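Local coordinates for transcription regulator PadR N-terminal domain-containing protein (Streptococcus mutans, PDB 3L7W) that probably acts as a PadR-type transcriptional regulator, binding DNA through a winged helix-turn-helix domain, at residues L15-V18 with D22-G25. Sequence-based numbering, arbitrary orientation.
Sequences LAIV and DSYG
Ser23 turns its CB toward the last turn of helix 7-20, and its hydroxyl comes to lie beside Ile17 and Val18. Ser23 OG stands 4.1 Å from CA of Val18, a loose van der Waals approach rather than a polar one. The CG2 methyl of Ile17 is 4.2 Å from Ser23 OG. With CG1 anti to the carbonyl carbon (chi1 -69°), CG2 of Ile17 is left anti to the backbone N and is the branch that comes nearest Ser23. A chi1 of 6° nearly eclipses Ser23 OG with its own backbone N, and the hydroxyl is hydrogen-bonded to the backbone O of His21. The CG2 methyl of Val18 sits 4.4 Å from Ser23 OG.

Asp22 starts out pointing away from the helix, but its carboxylate bends back, and a water joins the two segments by donating to Val18 O at 2.7 Å and to Asp22 OD1 at 2.6 Å. The direct backbone approach is longer, 3.7 Å from Val18 O to Asp22 N. Asp22 OD1 also bonds His72 and OD2 bonds Tyr59, one on each strand of the beta hairpin, while backbone hydrogen bonds between Ser23 and Tyr71 set the short, weakly bonded strand 23-24 against strand 66-73. Ile17 and Val18 also pack on Ile28 of helix 25-32, and Ile17 meets Ile98 of the second subunit. A first helix passing through a short connection into a brief strand, which pairs with the hairpin wing and leads to the next helix, is characteristic of the winged helix-turn-helix fold of PadR-family regulators.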
ATOM      1  N   LEU A  15       0.544   2.551  15.233  1.00 25.63           N
ATOM      2  CA  LEU A  15       1.423   3.505  15.892  1.00 22.63           C
ATOM      3  C   LEU A  15       0.930   4.923  15.671  1.00 26.42           C
ATOM      4  O   LEU A  15       0.946   5.741  16.586  1.00 30.16           O
ATOM      5  CB  LEU A  15       2.846   3.352  15.379  1.00 30.94           C
ATOM      6  CG  LEU A  15       3.802   2.537  16.249  1.00 36.03           C
ATOM      7  CD1 LEU A  15       3.077   1.500  17.082  1.00 33.51           C
ATOM      8  CD2 LEU A  15       4.911   1.920  15.416  1.00 32.52           C
ATOM      9  N   ALA A  16       0.470   5.217  14.455  1.00 27.87           N
ATOM     10  CA  ALA A  16       0.032   6.568  14.151  1.00 29.26           C
ATOM     11  C   ALA A  16      -1.175   6.895  15.000  1.00 28.71           C
ATOM     12  O   ALA A  16      -1.268   7.990  15.558  1.00 31.56           O
ATOM     13  CB  ALA A  16      -0.289   6.738  12.668  1.00 28.90           C
ATOM     14  N   ILE A  17      -2.093   5.937  15.097  1.00 27.24           N
ATOM     15  CA  ILE A  17      -3.331   6.143  15.841  1.00 25.26           C
ATOM     16  C   ILE A  17      -3.008   6.332  17.316  1.00 34.82           C
ATOM     17  O   ILE A  17      -3.493   7.255  17.964  1.00 32.83           O
ATOM     18  CB  ILE A  17      -4.271   4.952  15.682  1.00 22.62           C
ATOM     19  CG1 ILE A  17      -4.803   4.889  14.242  1.00 27.28           C
ATOM     20  CG2 ILE A  17      -5.427   5.058  16.643  1.00 29.01           C
ATOM     21  CD1 ILE A  17      -5.550   3.630  13.941  1.00 35.28           C
ATOM     22  N   VAL A  18      -2.158   5.454  17.830  1.00 29.68           N
ATOM     23  CA  VAL A  18      -1.808   5.484  19.226  1.00 31.44           C
ATOM     24  C   VAL A  18      -1.039   6.753  19.540  1.00 34.92           C
ATOM     25  O   VAL A  18      -1.068   7.224  20.668  1.00 36.09           O
ATOM     26  CB  VAL A  18      -1.020   4.237  19.617  1.00 29.39           C
ATOM     27  CG1 VAL A  18      -0.585   4.312  21.092  1.00 30.89           C
ATOM     28  CG2 VAL A  18      -1.891   3.008  19.376  1.00 28.18           C
ATOM     29  N   ASP A  22      -3.249   7.535  23.688  1.00 34.38           N
ATOM     30  CA  ASP A  22      -3.367   6.161  24.139  1.00 30.94           C
ATOM     31  C   ASP A  22      -4.741   5.654  23.739  1.00 33.72           C
ATOM     32  O   ASP A  22      -5.727   6.366  23.876  1.00 35.39           O
ATOM     33  CB  ASP A  22      -3.245   6.088  25.648  1.00 34.66           C
ATOM     34  CG  ASP A  22      -1.882   6.493  26.143  1.00 41.08           C
ATOM     35  OD1 ASP A  22      -1.025   6.861  25.310  1.00 38.72           O
ATOM     36  OD2 ASP A  22      -1.674   6.443  27.373  1.00 43.37           O
ATOM     37  N   SER A  23      -4.815   4.425  23.249  1.00 28.84           N
ATOM     38  CA  SER A  23      -6.119   3.847  22.926  1.00 36.01           C
ATOM     39  C   SER A  23      -6.183   2.344  23.122  1.00 28.17           C
ATOM     40  O   SER A  23      -5.176   1.645  23.040  1.00 38.66           O
ATOM     41  CB  SER A  23      -6.567   4.235  21.510  1.00 37.88           C
ATOM     42  OG  SER A  23      -5.552   4.935  20.814  1.00 45.41           O
ATOM     43  N   TYR A  24      -7.381   1.846  23.383  1.00 32.48           N
ATOM     44  CA  TYR A  24      -7.552   0.414  23.538  1.00 34.20           C
ATOM     45  C   TYR A  24      -7.769  -0.200  22.164  1.00 34.79           C
ATOM     46  O   TYR A  24      -8.052   0.514  21.190  1.00 34.46           O
ATOM     47  CB  TYR A  24      -8.697   0.089  24.502  1.00 39.10           C
ATOM     48  CG  TYR A  24      -9.949   0.880  24.246  1.00 39.98           C
ATOM     49  CD1 TYR A  24     -10.888   0.443  23.324  1.00 41.62           C
ATOM     50  CD2 TYR A  24     -10.199   2.063  24.930  1.00 43.59           C
ATOM     51  CE1 TYR A  24     -12.039   1.165  23.078  1.00 45.58           C
ATOM     52  CE2 TYR A  24     -11.347   2.796  24.695  1.00 46.19           C
ATOM     53  CZ  TYR A  24     -12.268   2.341  23.767  1.00 49.40           C
ATOM     54  OH  TYR A  24     -13.417   3.065  23.516  1.00 46.48           O
ATOM     55  N   GLY A  25      -7.618  -1.519  22.098  1.00 34.60           N
ATOM     56  CA  GLY A  25      -7.582  -2.233  20.841  1.00 42.22           C
ATOM     57  C   GLY A  25      -8.797  -1.994  19.968  1.00 40.39           C
ATOM     58  O   GLY A  25      -8.665  -1.741  18.773  1.00 36.20           O
TER
HETATM   59  O   HOH W   1       0.217   6.947  22.984  1.00 31.26           O